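Long-range contacts in adenylyltransferase and sulfurtransferase uba4 (Chaetomium thermophilum, PDB 6YUB), which probably activates a ubiquitin-like sulfur carrier by adenylating its C-terminal Gly-Gly and passes it sulfur, for tRNA thiolation and molybdenum cofactor biosynthesis: residues B[62-67]-B[107-112]; B[38-43]-B[120-125]; B[113-118]-B[138-143]; B[49-54]-B[94-99]. All coordinates share one frame; numbering follows the deposited sequence.

Interaction 1: B[62-67]-B[107-112]; sequences GIVDGD and VPYRFD
Val-64 and Tyr-109 sit side by side on one face of two neighbouring parallel strands, 62-64 and 107-109, at the edge of the Rossmann-type sheet of this ThiF-family domain, the N-terminal part of the longer enzyme; their short axes run 4.7 Å apart at 14°. Three backbone hydrogen bonds set the register: Ile-63 N gives to Val-107 O, Ile-63 O receives Tyr-109 N at 2.7 Å, and Asp-65 N gives to Tyr-109 O. The apolar part lies on the sheet face of Val-64 and Tyr-109. With CG2 set beside its own backbone N (chi1 -174° for CG1), Val-64 brings that methyl to 3.6 Å from Tyr-109 CD1, while CG1 lies 3.6 Å from Phe-111 O. An alanine here would lose both methyls and is likely to open a gap beside the Tyr-109 ring, which Leu-38 and Ile-121 also touch. Beyond the strands, Asp-65, a predicted ATP-binding residue, has its CB directed away from 107-112, and its OD2 accepts from Ala-42 N and forms a salt bridge with Lys-89. Asp-67 and Asp-112 bring like charges near each other. Asp-65 OD1 closes an Asx turn, taking Asp-67 N at 2.9 Å on its anti side, 20° out of the carboxylate plane.

Interaction 2: B[38-43]-B[120-125]; sequences LIIGAG and QIIKPW
Leu-38 is the bump of this contact, and the hollow that receives it is formed by Ile-121, Ile-122 and the indole of Trp-125. Its CB sits over one face of the indole, 3.9 Å from the centroid of the five-membered ring and 21° off the normal, a CH-pi contact. CD1 continues over the same face, 3.7 Å from Trp-125 NE1. The other branch goes into the helix: because CG stands anti to the backbone N (chi1 -179°), CD2 extends far enough to lie 3.8 Å from Ile-121 CG2 and 3.9 Å from Ile-122 CG1. This is a helix laid on a Rossmann-type sheet, with strand 36-40 leading into the glycine-rich turn that holds Gly-41 and Gly-43, consistent with a GxGxxG nucleotide-binding loop. A type I turn from Ile-122 to Trp-125, with Trp-125 N bonded to Ile-122 O, swings the indole back over the strand. Pro-124 CB lies against the opposite face of the indole, 4.1 Å above its plane, while NE1 is hydrogen-bonded to Tyr-109 OH of the edge strand. At the shallower end of the hollow, Ile-40 CD1 approaches Ile-122 CG1 at 4.4 Å, and Ile-128 of the adjoining strand touches both of these isoleucines.

Interaction 3: B[113-118]-B[138-143]; sequences LTPQNA and RYLISD
Leu-113 opens the contact by pressing CD2 against Leu-140 CD2 at 3.8 Å, the two side chains lying askew to each other. The same methyl reaches Ile-141 CG1 at 4.2 Å, so it touches two consecutive residues of helix 135-148. At Thr-114 CB is directed away from the helix and the main chain takes over: its carbonyl carbon, C, lies 3.6 Å from Leu-140 CD2. Thr-114 N is held by Asn-117 OD1 at 2.7 Å with a fairly straight 168° angle, which ties the bend to itself. Pro-115 follows, its N 3.5 Å from Leu-140 CD2 and its ring crossing the leucine at about a right angle. After Asn-117, at the N-cap position, Ala-118 begins helix 118-122 and turns CB toward the same Leu-140 methyl, at 4.2 Å. Leu-140 reaches this bend because a chi1 of 171° carries CG away from the backbone N and outward from the helix. Ile-293 of helix 290-294 adds to the packing on Pro-115 and Leu-140. The contact joins the loop after the edge strand to helix 135-148 of the ThiF-family domain. No hydrogen bond crosses between the segments, which implies that apolar fit, largely around Leu-140 CD2, probably sets their spacing.

Interaction 4: B[49-54]-B[94-99]; sequences AAQYLA and ITHLIE
Leu-97 packs into the groove beside Ala-50 and Ala-54, where two helices of the Rossmann-type domain, 46-56 and 89-100, lie side by side; their short axes come within 9.4 Å and cross at -27°. This is the tight part. Leu-97 CD2 lies 3.7 Å from Ala-50 CB, 3.9 Å from Ala-54 CB and 3.5 Å from Ala-50 O, so one methyl lies against two alanines one helical turn apart. The other part has fewer contacts and is polar, and a second protein chain also touches it. There the Gln-51 side chain, extended beyond CG, sends OE1 to the edge of the His-96 imidazole, with amide and ring planes 58° apart. The first torsion of His-96 swings the ring over to helix 46-56, while ND1 makes a weak bond to Glu-99 OE1. The other chain hydrogen-bonds to Gln-51 OE1 and stacks a ring on His-96, so the pair also takes part in the interface with that chain. A leucine in place of Gln-51 would probably leave both His-96 NE2 and the polar group of the other chain without their partner. In the bond between the helices His-96 NE2 donates to Gln-51 OE1 at 2.8 Å, bent to 137°, the oxygen close to the ring plane.

In the fold
From the N terminus, strand 36-40 leads through the glycine-rich turn into helix 46-56, and strand 60-64 and helix 89-100 follow. Interaction 4 closes the first loop by pairing the two helices. Interaction 1 closes the next, joining strand 60-64 to strand 105-109, and crosses interaction 4 because their segments alternate; Ile-63 and Pro-108 meet Ile-94 between them. Both lie inside the long loop closed by interaction 2, which brings the chain back from 120-125 to the first strand. Interaction 3 crosses interaction 2, with Ile-40 touching Ile-141, and ties the loop after strand 105-109 to helix 135-148. Interactions 3 and 4 do not touch, their nearest atoms about 13 Å apart.

Interaction 1: B[62-67]-B[107-112]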
loop_
_atom_site.group_PDB
_atom_site.type_symbol
_atom_site.label_atom_id
_atom_site.label_comp_id
_atom_site.label_asym_id
_atom_site.label_seq_id
_atom_site.Cartn_x
_atom_site.Cartn_y
_atom_site.Cartn_z
ATOM N N GLY B 62 6.559 18.337 15.258
ATOM C CA GLY B 62 5.780 19.518 14.942
ATOM C C GLY B 62 4.664 19.175 13.972
ATOM O O GLY B 62 4.808 18.295 13.122
ATOM N N ILE B 63 3.542 19.874 14.116
ATOM C CA ILE B 63 2.366 19.650 13.285
ATOM C C ILE B 63 1.805 21.005 12.875
ATOM O O ILE B 63 1.563 21.868 13.727
ATOM C CB ILE B 63 1.289 18.824 14.014
ATOM C CG1 ILE B 63 1.824 17.430 14.369
ATOM C CG2 ILE B 63 0.039 18.695 13.150
ATOM C CD1 ILE B 63 2.209 17.269 15.819
ATOM N N VAL B 64 1.588 21.186 11.576
ATOM C CA VAL B 64 1.143 22.454 11.015
ATOM C C VAL B 64 -0.221 22.233 10.376
ATOM O O VAL B 64 -0.356 21.403 9.467
ATOM C CB VAL B 64 2.144 23.000 9.981
ATOM C CG1 VAL B 64 1.736 24.395 9.523
ATOM C CG2 VAL B 64 3.557 23.012 10.552
ATOM N N ASP B 65 -1.225 22.972 10.844
ATOM C CA ASP B 65 -2.550 22.937 10.242
ATOM C C ASP B 65 -3.420 23.996 10.905
ATOM O O ASP B 65 -3.359 24.182 12.126
ATOM C CB ASP B 65 -3.189 21.553 10.390
ATOM C CG ASP B 65 -4.166 21.242 9.273
ATOM O OD1 ASP B 65 -5.000 22.115 8.948
ATOM O OD2 ASP B 65 -4.085 20.127 8.706
ATOM N N GLY B 66 -4.230 24.676 10.097
ATOM C CA GLY B 66 -5.121 25.701 10.598
ATOM C C GLY B 66 -6.588 25.364 10.426
ATOM O O GLY B 66 -7.461 26.145 10.823
ATOM N N ASP B 67 -6.872 24.206 9.840
ATOM C CA ASP B 67 -8.242 23.783 9.596
ATOM C C ASP B 67 -8.795 23.011 10.797
ATOM O O ASP B 67 -8.079 22.694 11.751
ATOM C CB ASP B 67 -8.317 22.931 8.331
ATOM C CG ASP B 67 -8.090 23.741 7.067
ATOM O OD1 ASP B 67 -8.528 24.909 7.013
ATOM O OD2 ASP B 67 -7.469 23.207 6.119
ATOM N N VAL B 107 4.662 20.042 19.040
ATOM C CA VAL B 107 4.692 21.471 18.784
ATOM C C VAL B 107 3.637 21.792 17.734
ATOM O O VAL B 107 3.831 21.542 16.544
ATOM C CB VAL B 107 6.090 21.933 18.326
ATOM C CG1 VAL B 107 6.129 23.446 18.195
ATOM C CG2 VAL B 107 7.153 21.443 19.292
ATOM N N PRO B 108 2.499 22.352 18.135
ATOM C CA PRO B 108 1.464 22.684 17.150
ATOM C C PRO B 108 1.660 24.060 16.531
ATOM O O PRO B 108 2.046 25.025 17.191
ATOM C CB PRO B 108 0.177 22.636 17.985
ATOM C CG PRO B 108 0.623 23.090 19.344
ATOM C CD PRO B 108 2.041 22.583 19.521
ATOM N N TYR B 109 1.417 24.130 15.226
ATOM C CA TYR B 109 1.325 25.392 14.498
ATOM C C TYR B 109 -0.140 25.543 14.100
ATOM O O TYR B 109 -0.597 24.920 13.134
ATOM C CB TYR B 109 2.246 25.414 13.281
ATOM C CG TYR B 109 3.722 25.413 13.612
ATOM C CD1 TYR B 109 4.390 24.223 13.865
ATOM C CD2 TYR B 109 4.452 26.599 13.658
ATOM C CE1 TYR B 109 5.739 24.208 14.163
ATOM C CE2 TYR B 109 5.806 26.594 13.954
ATOM C CZ TYR B 109 6.444 25.390 14.204
ATOM O OH TYR B 109 7.787 25.368 14.500
ATOM N N ARG B 110 -0.875 26.350 14.850
ATOM C CA ARG B 110 -2.328 26.475 14.675
ATOM C C ARG B 110 -2.683 27.492 13.600
ATOM O O ARG B 110 -3.450 28.415 13.837
ATOM C CB ARG B 110 -2.978 26.825 15.998
ATOM C CG ARG B 110 -2.700 25.840 17.114
ATOM C CD ARG B 110 -3.407 26.221 18.430
ATOM N NE ARG B 110 -3.307 25.135 19.410
ATOM C CZ ARG B 110 -2.307 24.990 20.275
ATOM N NH1 ARG B 110 -1.307 25.863 20.309
ATOM N NH2 ARG B 110 -2.308 23.966 21.112
ATOM N N PHE B 111 -2.117 27.331 12.402
ATOM C CA PHE B 111 -2.395 28.243 11.299
ATOM C C PHE B 111 -1.794 27.678 10.017
ATOM O O PHE B 111 -0.902 26.824 10.044
ATOM C CB PHE B 111 -1.850 29.650 11.575
ATOM C CG PHE B 111 -0.447 29.662 12.115
ATOM C CD1 PHE B 111 0.643 29.666 11.260
ATOM C CD2 PHE B 111 -0.218 29.677 13.482
ATOM C CE1 PHE B 111 1.932 29.681 11.757
ATOM C CE2 PHE B 111 1.066 29.692 13.984
ATOM C CZ PHE B 111 2.145 29.693 13.120
ATOM N N ASP B 112 -2.296 28.179 8.891
ATOM C CA ASP B 112 -1.865 27.700 7.588
ATOM C C ASP B 112 -0.409 28.057 7.322
ATOM O O ASP B 112 0.056 29.147 7.672
ATOM C CB ASP B 112 -2.739 28.305 6.485
ATOM C CG ASP B 112 -4.187 27.885 6.587
ATOM O OD1 ASP B 112 -4.490 26.965 7.376
ATOM O OD2 ASP B 112 -5.024 28.484 5.876
#

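Interaction 2: B[38-43]-B[120-125]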
loop_
_atom_site.group_PDB
_atom_site.type_symbol
_atom_site.label_atom_id
_atom_site.label_comp_id
_atom_site.label_asym_id
_atom_site.label_seq_id
_atom_site.Cartn_x
_atom_site.Cartn_y
_atom_site.Cartn_z
ATOM N N LEU B 38 9.032 17.599 11.355
ATOM C CA LEU B 38 7.903 18.483 11.097
ATOM C C LEU B 38 6.907 17.785 10.185
ATOM O O LEU B 38 7.291 17.215 9.156
ATOM C CB LEU B 38 8.381 19.791 10.457
ATOM C CG LEU B 38 7.309 20.832 10.145
ATOM C CD1 LEU B 38 6.681 21.351 11.433
ATOM C CD2 LEU B 38 7.883 21.982 9.320
ATOM N N ILE B 39 5.635 17.827 10.562
ATOM C CA ILE B 39 4.549 17.245 9.778
ATOM C C ILE B 39 3.644 18.392 9.348
ATOM O O ILE B 39 2.968 19.003 10.183
ATOM C CB ILE B 39 3.763 16.190 10.567
ATOM C CG1 ILE B 39 4.693 15.058 11.015
ATOM C CG2 ILE B 39 2.618 15.646 9.725
ATOM C CD1 ILE B 39 4.026 14.014 11.898
ATOM N N ILE B 40 3.632 18.686 8.052
ATOM C CA ILE B 40 2.853 19.791 7.505
ATOM C C ILE B 40 1.554 19.192 6.976
ATOM O O ILE B 40 1.534 18.557 5.918
ATOM C CB ILE B 40 3.620 20.544 6.415
ATOM C CG1 ILE B 40 5.031 20.884 6.896
ATOM C CG2 ILE B 40 2.876 21.816 6.034
ATOM C CD1 ILE B 40 5.906 21.523 5.836
ATOM N N GLY B 41 0.468 19.403 7.706
ATOM C CA GLY B 41 -0.810 18.821 7.355
ATOM C C GLY B 41 -1.236 17.755 8.345
ATOM O O GLY B 41 -0.501 16.787 8.569
ATOM N N ALA B 42 -2.416 17.916 8.939
ATOM C CA ALA B 42 -2.912 17.016 9.972
ATOM C C ALA B 42 -4.147 16.248 9.509
ATOM O O ALA B 42 -5.089 16.039 10.277
ATOM C CB ALA B 42 -3.225 17.787 11.254
ATOM N N GLY B 43 -4.148 15.810 8.250
ATOM C CA GLY B 43 -5.284 15.102 7.693
ATOM C C GLY B 43 -4.997 13.656 7.330
ATOM O O GLY B 43 -4.381 12.923 8.110
ATOM N N GLN B 120 9.958 30.438 8.428
ATOM C CA GLN B 120 9.902 30.467 9.886
ATOM C C GLN B 120 9.516 29.105 10.447
ATOM O O GLN B 120 10.084 28.654 11.448
ATOM C CB GLN B 120 8.906 31.525 10.359
ATOM C CG GLN B 120 9.206 32.925 9.883
ATOM C CD GLN B 120 7.992 33.829 9.973
ATOM O OE1 GLN B 120 7.534 34.369 8.964
ATOM N NE2 GLN B 120 7.466 34.006 11.188
ATOM N N ILE B 121 8.545 28.437 9.816
ATOM C CA ILE B 121 8.046 27.171 10.326
ATOM C C ILE B 121 9.072 26.065 10.127
ATOM O O ILE B 121 9.296 25.245 11.024
ATOM C CB ILE B 121 6.706 26.826 9.648
ATOM C CG1 ILE B 121 5.616 27.790 10.122
ATOM C CG2 ILE B 121 6.330 25.377 9.920
ATOM C CD1 ILE B 121 4.274 27.608 9.435
ATOM N N ILE B 122 9.719 26.033 8.956
ATOM C CA ILE B 122 10.533 24.892 8.573
ATOM C C ILE B 122 11.921 24.936 9.197
ATOM O O ILE B 122 12.494 23.885 9.509
ATOM C CB ILE B 122 10.613 24.827 7.030
ATOM C CG1 ILE B 122 9.293 24.304 6.460
ATOM C CG2 ILE B 122 11.791 23.989 6.586
ATOM C CD1 ILE B 122 9.162 24.455 4.955
ATOM N N LYS B 123 12.478 26.124 9.397
ATOM C CA LYS B 123 13.890 26.242 9.745
ATOM C C LYS B 123 14.320 25.404 10.943
ATOM O O LYS B 123 15.429 24.847 10.899
ATOM C CB LYS B 123 14.224 27.724 10.000
ATOM C CG LYS B 123 15.702 28.067 9.876
ATOM C CD LYS B 123 16.022 29.467 10.406
ATOM C CE LYS B 123 15.066 30.517 9.855
ATOM N NZ LYS B 123 15.510 31.906 10.167
ATOM N N PRO B 124 13.545 25.286 12.025
ATOM C CA PRO B 124 14.048 24.591 13.218
ATOM C C PRO B 124 14.081 23.070 13.131
ATOM O O PRO B 124 14.517 22.433 14.097
ATOM C CB PRO B 124 13.066 25.036 14.324
ATOM C CG PRO B 124 12.344 26.232 13.772
ATOM C CD PRO B 124 12.284 26.004 12.292
ATOM N N TRP B 125 13.654 22.460 12.030
ATOM C CA TRP B 125 13.394 21.026 12.001
ATOM C C TRP B 125 14.406 20.275 11.149
ATOM O O TRP B 125 14.985 20.817 10.207
ATOM C CB TRP B 125 11.966 20.764 11.496
ATOM C CG TRP B 125 10.952 21.501 12.322
ATOM C CD1 TRP B 125 10.432 22.736 12.072
ATOM C CD2 TRP B 125 10.359 21.057 13.549
ATOM N NE1 TRP B 125 9.550 23.089 13.062
ATOM C CE2 TRP B 125 9.484 22.074 13.980
ATOM C CE3 TRP B 125 10.474 19.893 14.318
ATOM C CZ2 TRP B 125 8.729 21.966 15.148
ATOM C CZ3 TRP B 125 9.731 19.789 15.479
ATOM C CH2 TRP B 125 8.863 20.824 15.883
#

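Interaction 3: B[113-118]-B[138-143]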
loop_
_atom_site.group_PDB
_atom_site.type_symbol
_atom_site.label_atom_id
_atom_site.label_comp_id
_atom_site.label_asym_id
_atom_site.label_seq_id
_atom_site.Cartn_x
_atom_site.Cartn_y
_atom_site.Cartn_z
ATOM N N LEU B 113 0.308 27.128 6.696
ATOM C CA LEU B 113 1.613 27.443 6.128
ATOM C C LEU B 113 1.425 28.252 4.850
ATOM O O LEU B 113 0.555 27.950 4.029
ATOM C CB LEU B 113 2.393 26.162 5.842
ATOM C CG LEU B 113 3.824 26.337 5.334
ATOM C CD1 LEU B 113 4.794 25.496 6.152
ATOM C CD2 LEU B 113 3.921 25.973 3.858
ATOM N N THR B 114 2.230 29.295 4.696
ATOM C CA THR B 114 2.104 30.182 3.543
ATOM C C THR B 114 3.482 30.612 3.054
ATOM O O THR B 114 4.479 30.410 3.756
ATOM C CB THR B 114 1.281 31.427 3.891
ATOM O OG1 THR B 114 2.044 32.269 4.764
ATOM C CG2 THR B 114 -0.025 31.044 4.573
ATOM N N PRO B 115 3.582 31.218 1.868
ATOM C CA PRO B 115 4.888 31.734 1.427
ATOM C C PRO B 115 5.482 32.752 2.382
ATOM O O PRO B 115 6.708 32.916 2.405
ATOM C CB PRO B 115 4.581 32.356 0.054
ATOM C CG PRO B 115 3.347 31.626 -0.424
ATOM C CD PRO B 115 2.543 31.352 0.827
ATOM N N GLN B 116 4.656 33.432 3.182
ATOM C CA GLN B 116 5.143 34.447 4.107
ATOM C C GLN B 116 5.680 33.869 5.414
ATOM O O GLN B 116 6.415 34.564 6.126
ATOM C CB GLN B 116 4.027 35.449 4.435
ATOM C CG GLN B 116 3.732 36.453 3.334
ATOM C CD GLN B 116 3.087 35.819 2.117
ATOM O OE1 GLN B 116 2.152 35.026 2.238
ATOM N NE2 GLN B 116 3.594 36.159 0.930
ATOM N N ASN B 117 5.329 32.627 5.753
ATOM C CA ASN B 117 5.801 32.028 6.992
ATOM C C ASN B 117 6.476 30.672 6.809
ATOM O O ASN B 117 6.865 30.060 7.805
ATOM C CB ASN B 117 4.642 31.863 7.988
ATOM C CG ASN B 117 3.579 30.893 7.490
ATOM O OD1 ASN B 117 3.865 29.954 6.728
ATOM N ND2 ASN B 117 2.345 31.112 7.919
ATOM N N ALA B 118 6.627 30.189 5.575
ATOM C CA ALA B 118 7.170 28.850 5.371
ATOM C C ALA B 118 8.545 28.716 6.014
ATOM O O ALA B 118 8.813 27.750 6.742
ATOM C CB ALA B 118 7.232 28.530 3.879
ATOM N N ARG B 138 3.091 22.016 -2.272
ATOM C CA ARG B 138 4.197 21.091 -2.493
ATOM C C ARG B 138 5.402 21.807 -3.093
ATOM O O ARG B 138 6.542 21.600 -2.659
ATOM C CB ARG B 138 3.755 19.942 -3.399
ATOM C CG ARG B 138 3.147 18.773 -2.641
ATOM C CD ARG B 138 3.306 17.457 -3.394
ATOM N NE ARG B 138 2.390 17.338 -4.525
ATOM C CZ ARG B 138 1.077 17.157 -4.404
ATOM N NH1 ARG B 138 0.522 17.088 -3.202
ATOM N NH2 ARG B 138 0.318 17.051 -5.488
ATOM N N TYR B 139 5.168 22.652 -4.102
ATOM C CA TYR B 139 6.270 23.387 -4.712
ATOM C C TYR B 139 6.881 24.375 -3.728
ATOM O O TYR B 139 8.103 24.554 -3.696
ATOM C CB TYR B 139 5.789 24.103 -5.976
ATOM C CG TYR B 139 5.619 23.181 -7.167
ATOM C CD1 TYR B 139 6.697 22.856 -7.974
ATOM C CD2 TYR B 139 4.379 22.636 -7.479
ATOM C CE1 TYR B 139 6.550 22.011 -9.065
ATOM C CE2 TYR B 139 4.223 21.791 -8.563
ATOM C CZ TYR B 139 5.311 21.483 -9.351
ATOM O OH TYR B 139 5.160 20.648 -10.433
ATOM N N LEU B 140 6.050 25.016 -2.904
ATOM C CA LEU B 140 6.566 25.941 -1.903
ATOM C C LEU B 140 7.468 25.223 -0.910
ATOM O O LEU B 140 8.560 25.699 -0.582
ATOM C CB LEU B 140 5.406 26.625 -1.178
ATOM C CG LEU B 140 5.784 27.456 0.047
ATOM C CD1 LEU B 140 6.783 28.547 -0.343
ATOM C CD2 LEU B 140 4.543 28.063 0.698
ATOM N N ILE B 141 7.020 24.074 -0.404
ATOM C CA ILE B 141 7.806 23.348 0.590
ATOM C C ILE B 141 9.112 22.857 -0.022
ATOM O O ILE B 141 10.186 22.998 0.575
ATOM C CB ILE B 141 6.971 22.195 1.181
ATOM C CG1 ILE B 141 5.799 22.760 1.989
ATOM C CG2 ILE B 141 7.832 21.307 2.061
ATOM C CD1 ILE B 141 4.671 21.762 2.222
ATOM N N SER B 142 9.051 22.293 -1.227
ATOM C CA SER B 142 10.275 21.879 -1.908
ATOM C C SER B 142 11.257 23.040 -2.026
ATOM O O SER B 142 12.431 22.924 -1.647
ATOM C CB SER B 142 9.939 21.316 -3.287
ATOM O OG SER B 142 11.038 20.614 -3.835
ATOM N N ASP B 143 10.791 24.177 -2.545
ATOM C CA ASP B 143 11.660 25.341 -2.686
ATOM C C ASP B 143 12.331 25.695 -1.365
ATOM O O ASP B 143 13.559 25.832 -1.295
ATOM C CB ASP B 143 10.851 26.521 -3.226
ATOM C CG ASP B 143 10.426 26.322 -4.672
ATOM O OD1 ASP B 143 10.898 25.346 -5.301
ATOM O OD2 ASP B 143 9.623 27.132 -5.179
#

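Interaction 4: B[49-54]-B[94-99]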
loop_
_atom_site.group_PDB
_atom_site.type_symbol
_atom_site.label_atom_id
_atom_site.label_comp_id
_atom_site.label_asym_id
_atom_site.label_seq_id
_atom_site.Cartn_x
_atom_site.Cartn_y
_atom_site.Cartn_z
ATOM N N ALA B 49 1.096 9.219 9.544
ATOM C CA ALA B 49 2.505 9.550 9.724
ATOM C C ALA B 49 2.785 9.919 11.179
ATOM O O ALA B 49 3.709 9.385 11.805
ATOM C CB ALA B 49 2.899 10.689 8.786
ATOM N N ALA B 50 1.981 10.826 11.738
ATOM C CA ALA B 50 2.194 11.247 13.118
ATOM C C ALA B 50 2.075 10.075 14.084
ATOM O O ALA B 50 2.899 9.928 14.994
ATOM C CB ALA B 50 1.199 12.350 13.492
ATOM N N GLN B 51 1.070 9.217 13.889
ATOM C CA GLN B 51 0.840 8.119 14.824
ATOM C C GLN B 51 2.080 7.246 14.973
ATOM O O GLN B 51 2.466 6.883 16.088
ATOM C CB GLN B 51 -0.353 7.277 14.363
ATOM C CG GLN B 51 -1.713 7.900 14.666
ATOM C CD GLN B 51 -2.866 7.027 14.202
ATOM O OE1 GLN B 51 -3.564 6.415 15.013
ATOM N NE2 GLN B 51 -3.067 6.960 12.892
ATOM N N TYR B 52 2.722 6.899 13.855
ATOM C CA TYR B 52 3.821 5.940 13.903
ATOM C C TYR B 52 5.144 6.590 14.278
ATOM O O TYR B 52 6.017 5.915 14.839
ATOM C CB TYR B 52 3.917 5.214 12.561
ATOM C CG TYR B 52 2.812 4.197 12.390
ATOM C CD1 TYR B 52 2.949 2.904 12.893
ATOM C CD2 TYR B 52 1.622 4.533 11.764
ATOM C CE1 TYR B 52 1.939 1.973 12.754
ATOM C CE2 TYR B 52 0.606 3.611 11.622
ATOM C CZ TYR B 52 0.768 2.333 12.121
ATOM O OH TYR B 52 -0.246 1.418 11.977
ATOM N N LEU B 53 5.317 7.884 13.998
ATOM C CA LEU B 53 6.471 8.598 14.537
ATOM C C LEU B 53 6.324 8.824 16.043
ATOM O O LEU B 53 7.318 8.795 16.780
ATOM C CB LEU B 53 6.652 9.931 13.811
ATOM C CG LEU B 53 7.022 9.845 12.327
ATOM C CD1 LEU B 53 6.999 11.222 11.675
ATOM C CD2 LEU B 53 8.389 9.202 12.146
ATOM N N ALA B 54 5.099 9.044 16.520
ATOM C CA ALA B 54 4.882 9.179 17.960
ATOM C C ALA B 54 5.180 7.869 18.680
ATOM O O ALA B 54 5.962 7.837 19.639
ATOM C CB ALA B 54 3.447 9.630 18.235
ATOM N N ILE B 94 -2.893 15.794 18.178
ATOM C CA ILE B 94 -1.962 15.694 19.293
ATOM C C ILE B 94 -2.622 15.021 20.492
ATOM O O ILE B 94 -1.949 14.336 21.274
ATOM C CB ILE B 94 -1.415 17.088 19.658
ATOM C CG1 ILE B 94 -0.454 17.560 18.568
ATOM C CG2 ILE B 94 -0.741 17.063 21.026
ATOM C CD1 ILE B 94 -0.072 19.025 18.654
ATOM N N THR B 95 -3.936 15.183 20.648
ATOM C CA THR B 95 -4.632 14.491 21.727
ATOM C C THR B 95 -4.452 12.982 21.600
ATOM O O THR B 95 -4.218 12.291 22.597
ATOM C CB THR B 95 -6.119 14.850 21.728
ATOM O OG1 THR B 95 -6.282 16.237 22.039
ATOM C CG2 THR B 95 -6.871 14.008 22.753
ATOM N N HIS B 96 -4.546 12.455 20.375
ATOM C CA HIS B 96 -4.372 11.024 20.152
ATOM C C HIS B 96 -2.904 10.621 20.217
ATOM O O HIS B 96 -2.579 9.531 20.698
ATOM C CB HIS B 96 -4.975 10.635 18.802
ATOM C CG HIS B 96 -4.807 9.188 18.455
ATOM N ND1 HIS B 96 -5.282 8.169 19.253
ATOM C CD2 HIS B 96 -4.220 8.590 17.389
ATOM C CE1 HIS B 96 -4.993 7.006 18.695
ATOM N NE2 HIS B 96 -4.355 7.235 17.562
ATOM N N LEU B 97 -2.002 11.477 19.738
ATOM C CA LEU B 97 -0.579 11.170 19.847
ATOM C C LEU B 97 -0.159 11.064 21.307
ATOM O O LEU B 97 0.580 10.151 21.684
ATOM C CB LEU B 97 0.249 12.235 19.126
ATOM C CG LEU B 97 -0.032 12.419 17.635
ATOM C CD1 LEU B 97 0.861 13.516 17.058
ATOM C CD2 LEU B 97 0.154 11.125 16.861
ATOM N N ILE B 98 -0.620 11.995 22.145
ATOM C CA ILE B 98 -0.311 11.935 23.570
ATOM C C ILE B 98 -0.827 10.633 24.173
ATOM O O ILE B 98 -0.192 10.051 25.058
ATOM C CB ILE B 98 -0.887 13.169 24.289
ATOM C CG1 ILE B 98 -0.061 14.408 23.919
ATOM C CG2 ILE B 98 -0.912 12.955 25.798
ATOM C CD1 ILE B 98 -0.704 15.715 24.311
ATOM N N GLU B 99 -1.977 10.149 23.695
ATOM C CA GLU B 99 -2.464 8.848 24.133
ATOM C C GLU B 99 -1.488 7.743 23.757
ATOM O O GLU B 99 -1.189 6.861 24.575
ATOM C CB GLU B 99 -3.839 8.567 23.527
ATOM C CG GLU B 99 -4.966 9.409 24.105
ATOM C CD GLU B 99 -6.322 9.026 23.535
ATOM O OE1 GLU B 99 -6.387 8.669 22.343
ATOM O OE2 GLU B 99 -7.321 9.071 24.285
#